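Local coordinates for protein probable fumarate reductase Ifc3 (Shewanella frigidimarina, PDB 1QO8) that catalyses the essentially one-way reduction of fumarate to succinate, using FAD and four covalently attached c-type hemes, and may also take part in electron transport to iron(III), at residues A[24-32]-A[265-273]; A[306-317]-A[332-342]. All blocks are in the same frame, centred on the assembly; numbering follows the deposited sequence.

Interaction 1: residues A[24-32]-A[265-273]; sequences KVTDSETHE and IDTRLNSRV. With FAD (flavin-adenine dinucleotide), chain G.
The backbone carbonyl of Asp27 takes its bond from Asn270, whose ND2 lies 2.9 Å from Asp27 O; the N-H points almost straight at the oxygen (163°), which lies close to the plane of the amide. A second bond runs alongside, with the parts exchanged: here a side chain accepts from the main chain, Leu269 N reaching Ser28 OG at 3.0 Å. With chi1 of -43°, Ser28 OG lies beside its own backbone N, where it meets Leu269 N and comes near Arg268 CA, while Ser28 CB rests against Leu269 CB. A water donates to Ser271 OG, and that hydroxyl in turn donates to Leu269 O, 2.7 Å from Ser271 OG. The Asp27 carboxylate is held by His293 N and Thr294 OG1, which fix its rotation. The contact illustrates how a small patch between two domains can be joined mainly by side-chain-to-backbone bonds. The type I turn Thr26-Glu29 belongs to the tetraheme cytochrome domain, and Glu29, which touches a heme and forms a salt bridge with Lys292, is the N-cap of helix 30-40. The facing loop, Leu269-Asn270, links the short, weakly bonded strand 267-268, at the edge of the parallel sheet beside strand 147-150, to strand 271-278, at the edge of the four-stranded mixed sheet.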
loop_
_atom_site.group_PDB
_atom_site.type_symbol
_atom_site.label_atom_id
_atom_site.label_comp_id
_atom_site.label_asym_id
_atom_site.label_seq_id
_atom_site.Cartn_x
_atom_site.Cartn_y
_atom_site.Cartn_z
ATOM N N LYS A 24 -4.105 -28.692 -33.265
ATOM C CA LYS A 24 -4.168 -27.294 -32.895
ATOM C C LYS A 24 -4.992 -27.134 -31.590
ATOM O O LYS A 24 -6.216 -26.976 -31.600
ATOM C CB LYS A 24 -4.922 -26.567 -34.015
ATOM C CG LYS A 24 -5.004 -25.057 -33.851
ATOM C CD LYS A 24 -6.063 -24.560 -34.861
ATOM C CE LYS A 24 -6.025 -23.026 -34.934
ATOM N NZ LYS A 24 -4.576 -22.675 -35.066
ATOM N N VAL A 25 -4.380 -27.247 -30.445
ATOM C CA VAL A 25 -5.191 -27.435 -29.194
ATOM C C VAL A 25 -5.644 -26.071 -28.739
ATOM O O VAL A 25 -4.826 -25.157 -28.677
ATOM C CB VAL A 25 -4.358 -28.187 -28.180
ATOM C CG1 VAL A 25 -5.188 -28.454 -26.891
ATOM C CG2 VAL A 25 -3.797 -29.444 -28.805
ATOM N N THR A 26 -6.920 -25.747 -28.577
ATOM C CA THR A 26 -7.302 -24.464 -28.045
ATOM C C THR A 26 -6.962 -24.302 -26.536
ATOM O O THR A 26 -6.674 -25.246 -25.796
ATOM C CB THR A 26 -8.807 -24.188 -28.192
ATOM O OG1 THR A 26 -9.517 -25.183 -27.401
ATOM C CG2 THR A 26 -9.171 -24.340 -29.681
ATOM N N ASP A 27 -6.864 -23.040 -26.128
ATOM C CA ASP A 27 -6.535 -22.717 -24.720
ATOM C C ASP A 27 -7.450 -23.448 -23.743
ATOM O O ASP A 27 -6.894 -24.073 -22.848
ATOM C CB ASP A 27 -6.537 -21.192 -24.544
ATOM C CG ASP A 27 -5.299 -20.677 -25.300
ATOM O OD1 ASP A 27 -4.221 -21.289 -25.371
ATOM O OD2 ASP A 27 -5.432 -19.546 -25.775
ATOM N N SER A 28 -8.754 -23.473 -24.023
ATOM C CA SER A 28 -9.707 -24.129 -23.194
ATOM C C SER A 28 -9.699 -25.638 -23.427
ATOM O O SER A 28 -10.499 -26.270 -22.712
ATOM C CB SER A 28 -11.132 -23.626 -23.286
ATOM O OG SER A 28 -11.276 -22.247 -23.315
ATOM N N GLU A 29 -8.884 -26.248 -24.285
ATOM C CA GLU A 29 -8.927 -27.697 -24.536
ATOM C C GLU A 29 -10.284 -28.301 -24.785
ATOM O O GLU A 29 -10.678 -29.429 -24.406
ATOM C CB GLU A 29 -8.130 -28.424 -23.440
ATOM C CG GLU A 29 -6.730 -27.774 -23.258
ATOM C CD GLU A 29 -5.927 -28.341 -22.124
ATOM O OE1 GLU A 29 -6.408 -29.201 -21.312
ATOM O OE2 GLU A 29 -4.721 -28.049 -21.932
ATOM N N THR A 30 -11.149 -27.562 -25.463
ATOM C CA THR A 30 -12.558 -27.846 -25.627
ATOM C C THR A 30 -12.789 -29.163 -26.335
ATOM O O THR A 30 -13.266 -30.183 -25.823
ATOM C CB THR A 30 -13.170 -26.662 -26.431
ATOM O OG1 THR A 30 -12.822 -25.487 -25.667
ATOM C CG2 THR A 30 -14.681 -26.732 -26.532
ATOM N N HIS A 31 -12.226 -29.189 -27.559
ATOM C CA HIS A 31 -12.328 -30.383 -28.419
ATOM C C HIS A 31 -11.848 -31.572 -27.670
ATOM O O HIS A 31 -12.519 -32.599 -27.690
ATOM C CB HIS A 31 -11.437 -30.214 -29.714
ATOM C CG HIS A 31 -11.681 -31.372 -30.647
ATOM N ND1 HIS A 31 -12.815 -31.398 -31.430
ATOM C CD2 HIS A 31 -11.010 -32.526 -30.884
ATOM C CE1 HIS A 31 -12.801 -32.530 -32.128
ATOM N NE2 HIS A 31 -11.713 -33.239 -31.830
ATOM N N GLU A 32 -10.671 -31.597 -27.030
ATOM C CA GLU A 32 -10.158 -32.787 -26.390
ATOM C C GLU A 32 -11.112 -33.303 -25.284
ATOM O O GLU A 32 -11.364 -34.542 -25.142
ATOM C CB GLU A 32 -8.762 -32.488 -25.851
ATOM C CG GLU A 32 -7.712 -32.158 -26.895
ATOM C CD GLU A 32 -7.776 -30.825 -27.565
ATOM O OE1 GLU A 32 -8.561 -29.918 -27.194
ATOM O OE2 GLU A 32 -7.041 -30.708 -28.575
ATOM N N ILE A 265 -22.248 -17.126 -23.830
ATOM C CA ILE A 265 -20.948 -16.692 -23.336
ATOM C C ILE A 265 -20.156 -17.930 -22.943
ATOM O O ILE A 265 -20.537 -18.539 -21.891
ATOM C CB ILE A 265 -21.128 -15.886 -22.050
ATOM C CG1 ILE A 265 -22.129 -14.748 -22.293
ATOM C CG2 ILE A 265 -19.758 -15.431 -21.577
ATOM C CD1 ILE A 265 -22.586 -14.141 -20.978
ATOM N N ASP A 266 -19.142 -18.299 -23.707
ATOM C CA ASP A 266 -18.319 -19.398 -23.226
ATOM C C ASP A 266 -17.120 -18.844 -22.460
ATOM O O ASP A 266 -16.446 -17.945 -23.017
ATOM C CB ASP A 266 -17.933 -20.310 -24.393
ATOM C CG ASP A 266 -19.194 -21.027 -24.914
ATOM O OD1 ASP A 266 -20.299 -20.891 -24.301
ATOM O OD2 ASP A 266 -19.052 -21.732 -25.942
ATOM N N THR A 267 -16.722 -19.361 -21.317
ATOM C CA THR A 267 -15.460 -18.906 -20.755
ATOM C C THR A 267 -14.238 -19.378 -21.537
ATOM O O THR A 267 -14.101 -20.581 -21.823
ATOM C CB THR A 267 -15.425 -19.299 -19.280
ATOM O OG1 THR A 267 -14.087 -19.161 -18.690
ATOM C CG2 THR A 267 -15.861 -20.723 -19.323
ATOM N N ARG A 268 -13.260 -18.516 -21.801
ATOM C CA ARG A 268 -11.981 -19.027 -22.306
ATOM C C ARG A 268 -11.101 -19.364 -21.118
ATOM O O ARG A 268 -10.607 -18.437 -20.495
ATOM C CB ARG A 268 -11.326 -17.958 -23.162
ATOM C CG ARG A 268 -10.504 -18.113 -24.380
ATOM C CD ARG A 268 -10.291 -16.779 -25.184
ATOM N NE ARG A 268 -11.392 -16.520 -26.112
ATOM C CZ ARG A 268 -11.192 -15.766 -27.239
ATOM N NH1 ARG A 268 -9.985 -15.228 -27.443
ATOM N NH2 ARG A 268 -12.146 -15.545 -28.129
ATOM N N LEU A 269 -10.741 -20.599 -20.908
ATOM C CA LEU A 269 -9.990 -21.134 -19.809
ATOM C C LEU A 269 -8.523 -21.092 -20.157
ATOM O O LEU A 269 -8.093 -20.866 -21.297
ATOM C CB LEU A 269 -10.546 -22.548 -19.554
ATOM C CG LEU A 269 -12.023 -22.590 -19.028
ATOM C CD1 LEU A 269 -12.585 -23.996 -19.063
ATOM C CD2 LEU A 269 -12.074 -21.953 -17.667
ATOM N N ASN A 270 -7.702 -21.329 -19.144
ATOM C CA ASN A 270 -6.228 -21.334 -19.196
ATOM C C ASN A 270 -5.751 -20.134 -20.049
ATOM O O ASN A 270 -4.774 -20.241 -20.790
ATOM C CB ASN A 270 -5.730 -22.652 -19.710
ATOM C CG ASN A 270 -6.451 -23.847 -19.132
ATOM O OD1 ASN A 270 -6.332 -24.166 -17.916
ATOM N ND2 ASN A 270 -7.181 -24.622 -19.984
ATOM N N SER A 271 -6.332 -18.967 -19.809
ATOM C CA SER A 271 -6.044 -17.699 -20.461
ATOM C C SER A 271 -5.829 -16.614 -19.388
ATOM O O SER A 271 -6.785 -16.052 -18.841
ATOM C CB SER A 271 -7.313 -17.320 -21.275
ATOM O OG SER A 271 -7.445 -18.414 -22.191
ATOM N N ARG A 272 -4.570 -16.368 -19.084
ATOM C CA ARG A 272 -4.179 -15.349 -18.140
ATOM C C ARG A 272 -3.907 -13.978 -18.781
ATOM O O ARG A 272 -3.016 -13.790 -19.663
ATOM C CB ARG A 272 -2.913 -15.815 -17.399
ATOM C CG ARG A 272 -2.510 -14.768 -16.361
ATOM C CD ARG A 272 -1.332 -15.386 -15.605
ATOM N NE ARG A 272 -1.169 -14.660 -14.369
ATOM C CZ ARG A 272 -0.061 -14.732 -13.625
ATOM N NH1 ARG A 272 0.945 -15.516 -13.970
ATOM N NH2 ARG A 272 -0.012 -13.997 -12.512
ATOM N N VAL A 273 -4.683 -13.026 -18.266
ATOM C CA VAL A 273 -4.487 -11.650 -18.685
ATOM C C VAL A 273 -3.236 -11.137 -17.927
ATOM O O VAL A 273 -3.142 -11.384 -16.712
ATOM C CB VAL A 273 -5.690 -10.759 -18.377
ATOM C CG1 VAL A 273 -5.263 -9.287 -18.599
ATOM C CG2 VAL A 273 -6.896 -11.100 -19.247
HETATM P PA FAD G . -13.086 -14.938 -7.383
HETATM O O1A FAD G . -14.293 -15.792 -7.144
HETATM O O2A FAD G . -11.888 -15.256 -6.835
HETATM O O5B FAD G . -12.762 -15.276 -8.883
HETATM C C5B FAD G . -11.747 -14.537 -9.679
HETATM C C4B FAD G . -11.544 -15.327 -11.068
HETATM O O4B FAD G . -10.508 -14.494 -11.784
HETATM C C3B FAD G . -10.806 -16.688 -10.844
HETATM O O3B FAD G . -11.409 -17.842 -11.223
HETATM C C2B FAD G . -9.306 -16.404 -11.218
HETATM O O2B FAD G . -8.586 -17.537 -11.763
HETATM C C1B FAD G . -9.519 -15.452 -12.335
HETATM N N9A FAD G . -8.358 -14.588 -12.587
HETATM C C8A FAD G . -7.485 -14.039 -11.681
HETATM N N7A FAD G . -6.494 -13.419 -12.261
HETATM C C5A FAD G . -6.712 -13.553 -13.629
HETATM C C6A FAD G . -5.934 -13.170 -14.804
HETATM N N6A FAD G . -4.806 -12.517 -14.753
HETATM N N1A FAD G . -6.521 -13.479 -15.987
HETATM C C2A FAD G . -7.664 -14.238 -16.096
HETATM N N3A FAD G . -8.431 -14.650 -15.061
HETATM C C4A FAD G . -7.875 -14.294 -13.872
HETATM N N1 FAD G . -17.886 -14.183 1.361
HETATM C C2 FAD G . -19.161 -14.050 1.610
HETATM O O2 FAD G . -19.818 -13.063 1.546
HETATM N N3 FAD G . -19.980 -15.147 2.015
HETATM C C4 FAD G . -19.329 -16.373 2.112
HETATM O O4 FAD G . -19.940 -17.330 2.493
HETATM C C4X FAD G . -17.889 -16.477 1.889
HETATM N N5 FAD G . -17.264 -17.654 2.052
HETATM C C5X FAD G . -15.946 -17.786 1.771
HETATM C C6 FAD G . -15.361 -19.048 1.946
HETATM C C7 FAD G . -14.027 -19.217 1.662
HETATM C C7M FAD G . -13.328 -20.529 1.820
HETATM C C8 FAD G . -13.285 -18.092 1.150
HETATM C C8M FAD G . -11.849 -18.282 0.768
HETATM C C9 FAD G . -13.864 -16.865 0.948
HETATM C C9A FAD G . -15.192 -16.668 1.243
HETATM N N10 FAD G . -15.887 -15.449 1.110
HETATM C C10 FAD G . -17.187 -15.321 1.415
HETATM C "C1'" FAD G . -15.318 -14.364 0.250
HETATM C "C2'" FAD G . -16.025 -14.372 -1.147
HETATM O "O2'" FAD G . -16.129 -15.813 -1.404
HETATM C "C3'" FAD G . -14.952 -13.885 -2.152
HETATM O "O3'" FAD G . -14.511 -12.561 -1.821
HETATM C "C4'" FAD G . -15.710 -13.541 -3.478
HETATM O "O4'" FAD G . -16.178 -14.841 -3.951
HETATM C "C5'" FAD G . -14.609 -13.045 -4.483
HETATM O "O5'" FAD G . -15.340 -13.122 -5.862
HETATM P P FAD G . -14.700 -12.590 -7.158
HETATM O O1P FAD G . -15.754 -12.819 -8.217
HETATM O O2P FAD G . -14.282 -11.304 -6.819
HETATM O O3P FAD G . -13.486 -13.372 -7.276
HETATM O O HOH W 1 -6.836 -17.800 -24.790
#

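Interaction 2: residues A[306-317]-A[332-342]; sequences LATGGYGMNKEM and NNITATGDGVL. With FAD (flavin-adenine dinucleotide), chain G.
Bends at chi2 (-79°) and chi3 (-77°) fold Met313 back over the 332-336 loop, and the bend at chi3 of Met317 turns its methyl toward helix 339-346. Both segments belong to the FAD-binding domain of Rossmann type, 306-317 leaving strand 303-306 of its parallel sheet and 332-342 leading into that helix. Met313 CG sits 3.5 Å from Asn332 CB, the two side chains running past each other in opposite directions, and Met313 CE ends on Ile334 CG2. The backbones join at Met313 itself: Met313 N donates to Ala336 O at 2.9 Å, Ala336 being the central residue of an inverse gamma turn. Gly338, N-cap of the helix, presses its CA to 3.4 Å from Tyr311 CB, a closeness compatible with its lack of a side chain. A water lies within hydrogen-bonding distance of Thr308 O and Gly310 O and accepts from Gly338 N, while another bridges Gly312 N and Asn332 OD1. On the cofactor side Asp339, which has further partners in Arg272 and Lys152, receives the adenine amino group, FAD N6A to Asp339 OD2 at 2.9 Å. On helix 315-321 the Met317 side chain crosses that of Val341, Met317 CE 3.6 Å from Val341 CG1.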
loop_
_atom_site.group_PDB
_atom_site.type_symbol
_atom_site.label_atom_id
_atom_site.label_comp_id
_atom_site.label_asym_id
_atom_site.label_seq_id
_atom_site.Cartn_x
_atom_site.Cartn_y
_atom_site.Cartn_z
ATOM N N LEU A 306 -12.230 -5.813 -14.787
ATOM C CA LEU A 306 -11.420 -6.626 -13.888
ATOM C C LEU A 306 -12.354 -7.371 -12.933
ATOM O O LEU A 306 -13.130 -6.676 -12.271
ATOM C CB LEU A 306 -10.487 -5.727 -13.034
ATOM C CG LEU A 306 -9.466 -4.950 -13.913
ATOM C CD1 LEU A 306 -8.503 -4.039 -13.086
ATOM C CD2 LEU A 306 -8.677 -5.880 -14.800
ATOM N N ALA A 307 -12.337 -8.688 -12.895
ATOM C CA ALA A 307 -13.222 -9.382 -11.880
ATOM C C ALA A 307 -12.335 -10.509 -11.398
ATOM O O ALA A 307 -12.746 -11.662 -11.426
ATOM C CB ALA A 307 -14.387 -10.061 -12.611
ATOM N N THR A 308 -11.095 -10.155 -11.138
ATOM C CA THR A 308 -10.092 -11.169 -10.853
ATOM C C THR A 308 -9.939 -11.549 -9.393
ATOM O O THR A 308 -9.103 -12.432 -9.147
ATOM C CB THR A 308 -8.818 -10.496 -11.423
ATOM O OG1 THR A 308 -7.700 -11.369 -11.277
ATOM C CG2 THR A 308 -8.401 -9.312 -10.656
ATOM N N GLY A 309 -10.754 -11.075 -8.449
ATOM C CA GLY A 309 -10.665 -11.651 -7.088
ATOM C C GLY A 309 -9.572 -11.058 -6.245
ATOM O O GLY A 309 -9.093 -9.963 -6.615
ATOM N N GLY A 310 -9.120 -11.713 -5.135
ATOM C CA GLY A 310 -8.368 -10.909 -4.132
ATOM C C GLY A 310 -6.861 -11.264 -4.297
ATOM O O GLY A 310 -6.503 -11.945 -5.276
ATOM N N TYR A 311 -6.023 -10.941 -3.328
ATOM C CA TYR A 311 -4.584 -11.095 -3.482
ATOM C C TYR A 311 -4.057 -11.937 -2.312
ATOM O O TYR A 311 -2.830 -12.139 -2.151
ATOM C CB TYR A 311 -3.800 -9.800 -3.598
ATOM C CG TYR A 311 -3.787 -8.753 -2.502
ATOM C CD1 TYR A 311 -2.854 -8.906 -1.449
ATOM C CD2 TYR A 311 -4.641 -7.678 -2.432
ATOM C CE1 TYR A 311 -2.819 -8.023 -0.382
ATOM C CE2 TYR A 311 -4.566 -6.740 -1.396
ATOM C CZ TYR A 311 -3.639 -6.927 -0.378
ATOM O OH TYR A 311 -3.505 -6.038 0.659
ATOM N N GLY A 312 -4.936 -12.774 -1.713
ATOM C CA GLY A 312 -4.447 -13.437 -0.460
ATOM C C GLY A 312 -3.458 -14.505 -0.708
ATOM O O GLY A 312 -2.742 -14.888 0.252
ATOM N N MET A 313 -3.295 -15.062 -1.933
ATOM C CA MET A 313 -2.243 -16.070 -2.139
ATOM C C MET A 313 -1.012 -15.464 -2.817
ATOM O O MET A 313 -0.020 -16.136 -3.137
ATOM C CB MET A 313 -2.780 -17.179 -3.070
ATOM C CG MET A 313 -4.075 -17.812 -2.484
ATOM S SD MET A 313 -3.515 -18.946 -1.206
ATOM C CE MET A 313 -2.882 -20.420 -1.981
ATOM N N ASN A 314 -0.987 -14.133 -2.939
ATOM C CA ASN A 314 0.261 -13.541 -3.511
ATOM C C ASN A 314 1.120 -13.235 -2.305
ATOM O O ASN A 314 0.896 -12.264 -1.563
ATOM C CB ASN A 314 -0.128 -12.243 -4.303
ATOM C CG ASN A 314 1.082 -11.691 -5.075
ATOM O OD1 ASN A 314 1.053 -11.427 -6.304
ATOM N ND2 ASN A 314 2.189 -11.630 -4.379
ATOM N N LYS A 315 2.149 -14.009 -2.077
ATOM C CA LYS A 315 3.079 -13.887 -0.982
ATOM C C LYS A 315 3.892 -12.577 -0.953
ATOM O O LYS A 315 4.202 -12.092 0.163
ATOM C CB LYS A 315 4.080 -15.062 -1.054
ATOM C CG LYS A 315 3.322 -16.373 -0.557
ATOM C CD LYS A 315 4.381 -17.478 -0.578
ATOM C CE LYS A 315 4.014 -18.732 0.192
ATOM N NZ LYS A 315 3.114 -19.641 -0.575
ATOM N N GLU A 316 4.218 -12.053 -2.120
ATOM C CA GLU A 316 4.998 -10.794 -2.142
ATOM C C GLU A 316 4.082 -9.641 -1.787
ATOM O O GLU A 316 4.492 -8.773 -1.004
ATOM C CB GLU A 316 5.607 -10.537 -3.561
ATOM C CG GLU A 316 6.176 -9.115 -3.555
ATOM C CD GLU A 316 6.923 -8.620 -4.774
ATOM O OE1 GLU A 316 7.415 -9.476 -5.534
ATOM O OE2 GLU A 316 6.998 -7.382 -4.931
ATOM N N MET A 317 2.856 -9.619 -2.324
ATOM C CA MET A 317 1.962 -8.542 -1.972
ATOM C C MET A 317 1.631 -8.585 -0.467
ATOM O O MET A 317 1.630 -7.590 0.257
ATOM C CB MET A 317 0.661 -8.620 -2.814
ATOM C CG MET A 317 0.879 -8.315 -4.301
ATOM S SD MET A 317 -0.583 -8.533 -5.284
ATOM C CE MET A 317 -1.754 -7.315 -4.808
ATOM N N ASN A 332 -7.798 -19.632 0.610
ATOM C CA ASN A 332 -8.203 -19.292 -0.737
ATOM C C ASN A 332 -7.961 -20.375 -1.773
ATOM O O ASN A 332 -7.003 -21.117 -1.671
ATOM C CB ASN A 332 -7.397 -18.067 -1.264
ATOM C CG ASN A 332 -7.889 -16.804 -0.539
ATOM O OD1 ASN A 332 -7.853 -15.754 -1.155
ATOM N ND2 ASN A 332 -8.488 -16.966 0.655
ATOM N N ASN A 333 -8.676 -20.262 -2.899
ATOM C CA ASN A 333 -8.149 -20.993 -4.088
ATOM C C ASN A 333 -6.832 -20.367 -4.539
ATOM O O ASN A 333 -6.542 -19.154 -4.315
ATOM C CB ASN A 333 -9.233 -20.817 -5.147
ATOM C CG ASN A 333 -9.067 -21.725 -6.352
ATOM O OD1 ASN A 333 -7.969 -22.331 -6.494
ATOM N ND2 ASN A 333 -10.198 -21.864 -7.017
ATOM N N ILE A 334 -5.948 -21.115 -5.201
ATOM C CA ILE A 334 -4.668 -20.715 -5.695
ATOM C C ILE A 334 -4.754 -19.706 -6.874
ATOM O O ILE A 334 -3.773 -19.017 -7.119
ATOM C CB ILE A 334 -3.818 -21.921 -6.172
ATOM C CG1 ILE A 334 -4.582 -22.631 -7.304
ATOM C CG2 ILE A 334 -3.575 -22.847 -4.949
ATOM C CD1 ILE A 334 -3.755 -23.698 -7.994
ATOM N N THR A 335 -5.905 -19.312 -7.339
ATOM C CA THR A 335 -6.131 -18.277 -8.316
ATOM C C THR A 335 -6.000 -16.859 -7.778
ATOM O O THR A 335 -5.834 -15.913 -8.579
ATOM C CB THR A 335 -7.575 -18.410 -8.883
ATOM O OG1 THR A 335 -8.439 -18.311 -7.761
ATOM C CG2 THR A 335 -7.752 -19.723 -9.623
ATOM N N ALA A 336 -5.864 -16.678 -6.415
ATOM C CA ALA A 336 -6.124 -15.350 -5.865
ATOM C C ALA A 336 -4.773 -14.651 -5.638
ATOM O O ALA A 336 -4.380 -14.370 -4.503
ATOM C CB ALA A 336 -6.938 -15.329 -4.540
ATOM N N THR A 337 -4.155 -14.234 -6.771
ATOM C CA THR A 337 -2.809 -13.752 -6.771
ATOM C C THR A 337 -2.687 -12.252 -7.057
ATOM O O THR A 337 -1.530 -11.838 -7.266
ATOM C CB THR A 337 -1.812 -14.579 -7.563
ATOM O OG1 THR A 337 -2.145 -14.556 -8.954
ATOM C CG2 THR A 337 -1.756 -16.029 -6.943
ATOM N N GLY A 338 -3.805 -11.542 -6.994
ATOM C CA GLY A 338 -3.737 -10.066 -6.985
ATOM C C GLY A 338 -3.459 -9.494 -8.410
ATOM O O GLY A 338 -3.161 -8.288 -8.503
ATOM N N ASP A 339 -3.662 -10.303 -9.479
ATOM C CA ASP A 339 -3.191 -9.872 -10.789
ATOM C C ASP A 339 -3.892 -8.580 -11.175
ATOM O O ASP A 339 -3.349 -7.704 -11.878
ATOM C CB ASP A 339 -3.517 -10.929 -11.859
ATOM C CG ASP A 339 -2.763 -12.201 -11.775
ATOM O OD1 ASP A 339 -1.735 -12.283 -11.066
ATOM O OD2 ASP A 339 -3.118 -13.203 -12.454
ATOM N N GLY A 340 -5.183 -8.548 -10.929
ATOM C CA GLY A 340 -6.055 -7.437 -11.313
ATOM C C GLY A 340 -5.622 -6.113 -10.701
ATOM O O GLY A 340 -5.501 -5.063 -11.373
ATOM N N VAL A 341 -5.285 -6.136 -9.409
ATOM C CA VAL A 341 -4.605 -5.058 -8.736
ATOM C C VAL A 341 -3.236 -4.739 -9.317
ATOM O O VAL A 341 -2.951 -3.534 -9.403
ATOM C CB VAL A 341 -4.432 -5.360 -7.202
ATOM C CG1 VAL A 341 -3.326 -4.537 -6.564
ATOM C CG2 VAL A 341 -5.782 -5.122 -6.453
ATOM N N LEU A 342 -2.332 -5.698 -9.572
ATOM C CA LEU A 342 -1.056 -5.383 -10.145
ATOM C C LEU A 342 -1.164 -4.721 -11.526
ATOM O O LEU A 342 -0.477 -3.726 -11.734
ATOM C CB LEU A 342 -0.157 -6.607 -10.286
ATOM C CG LEU A 342 0.136 -7.253 -8.901
ATOM C CD1 LEU A 342 0.814 -8.584 -9.192
ATOM C CD2 LEU A 342 0.901 -6.248 -8.027
HETATM P PA FAD G . -13.086 -14.938 -7.383
HETATM O O1A FAD G . -14.293 -15.792 -7.144
HETATM O O2A FAD G . -11.888 -15.256 -6.835
HETATM O O5B FAD G . -12.762 -15.276 -8.883
HETATM C C5B FAD G . -11.747 -14.537 -9.679
HETATM C C4B FAD G . -11.544 -15.327 -11.068
HETATM O O4B FAD G . -10.508 -14.494 -11.784
HETATM C C3B FAD G . -10.806 -16.688 -10.844
HETATM O O3B FAD G . -11.409 -17.842 -11.223
HETATM C C2B FAD G . -9.306 -16.404 -11.218
HETATM O O2B FAD G . -8.586 -17.537 -11.763
HETATM C C1B FAD G . -9.519 -15.452 -12.335
HETATM N N9A FAD G . -8.358 -14.588 -12.587
HETATM C C8A FAD G . -7.485 -14.039 -11.681
HETATM N N7A FAD G . -6.494 -13.419 -12.261
HETATM C C5A FAD G . -6.712 -13.553 -13.629
HETATM C C6A FAD G . -5.934 -13.170 -14.804
HETATM N N6A FAD G . -4.806 -12.517 -14.753
HETATM N N1A FAD G . -6.521 -13.479 -15.987
HETATM C C2A FAD G . -7.664 -14.238 -16.096
HETATM N N3A FAD G . -8.431 -14.650 -15.061
HETATM C C4A FAD G . -7.875 -14.294 -13.872
HETATM N N1 FAD G . -17.886 -14.183 1.361
HETATM C C2 FAD G . -19.161 -14.050 1.610
HETATM O O2 FAD G . -19.818 -13.063 1.546
HETATM N N3 FAD G . -19.980 -15.147 2.015
HETATM C C4 FAD G . -19.329 -16.373 2.112
HETATM O O4 FAD G . -19.940 -17.330 2.493
HETATM C C4X FAD G . -17.889 -16.477 1.889
HETATM N N5 FAD G . -17.264 -17.654 2.052
HETATM C C5X FAD G . -15.946 -17.786 1.771
HETATM C C6 FAD G . -15.361 -19.048 1.946
HETATM C C7 FAD G . -14.027 -19.217 1.662
HETATM C C7M FAD G . -13.328 -20.529 1.820
HETATM C C8 FAD G . -13.285 -18.092 1.150
HETATM C C8M FAD G . -11.849 -18.282 0.768
HETATM C C9 FAD G . -13.864 -16.865 0.948
HETATM C C9A FAD G . -15.192 -16.668 1.243
HETATM N N10 FAD G . -15.887 -15.449 1.110
HETATM C C10 FAD G . -17.187 -15.321 1.415
HETATM C "C1'" FAD G . -15.318 -14.364 0.250
HETATM C "C2'" FAD G . -16.025 -14.372 -1.147
HETATM O "O2'" FAD G . -16.129 -15.813 -1.404
HETATM C "C3'" FAD G . -14.952 -13.885 -2.152
HETATM O "O3'" FAD G . -14.511 -12.561 -1.821
HETATM C "C4'" FAD G . -15.710 -13.541 -3.478
HETATM O "O4'" FAD G . -16.178 -14.841 -3.951
HETATM C "C5'" FAD G . -14.609 -13.045 -4.483
HETATM O "O5'" FAD G . -15.340 -13.122 -5.862
HETATM P P FAD G . -14.700 -12.590 -7.158
HETATM O O1P FAD G . -15.754 -12.819 -8.217
HETATM O O2P FAD G . -14.282 -11.304 -6.819
HETATM O O3P FAD G . -13.486 -13.372 -7.276
HETATM O O HOH W 2 -6.744 -12.129 -7.946
HETATM O O HOH W 3 -4.949 -12.861 -9.779
HETATM O O HOH W 4 -7.619 -13.111 -1.445
#

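Interactions 1 and 2 follow one another in the chain, their centres about 21 Å apart, yet they converge on the adenine end of the same FAD. Val273, at the far end of 265-273, reads the adenine by its backbone: Val273 N donates to FAD N1A at 3.0 Å, and FAD N6A, the amino group shared with interaction 2, donates to Val273 O at 2.8 Å. A salt bridge then joins the contacts directly, Arg272 NH2 to Asp339 OD1 at 2.8 Å. Thus the loop that meets the cytochrome domain, the strand it leads into and the loops of interaction 2, which also reach the flavin methyl FAD C8M through Asn332, share one cofactor.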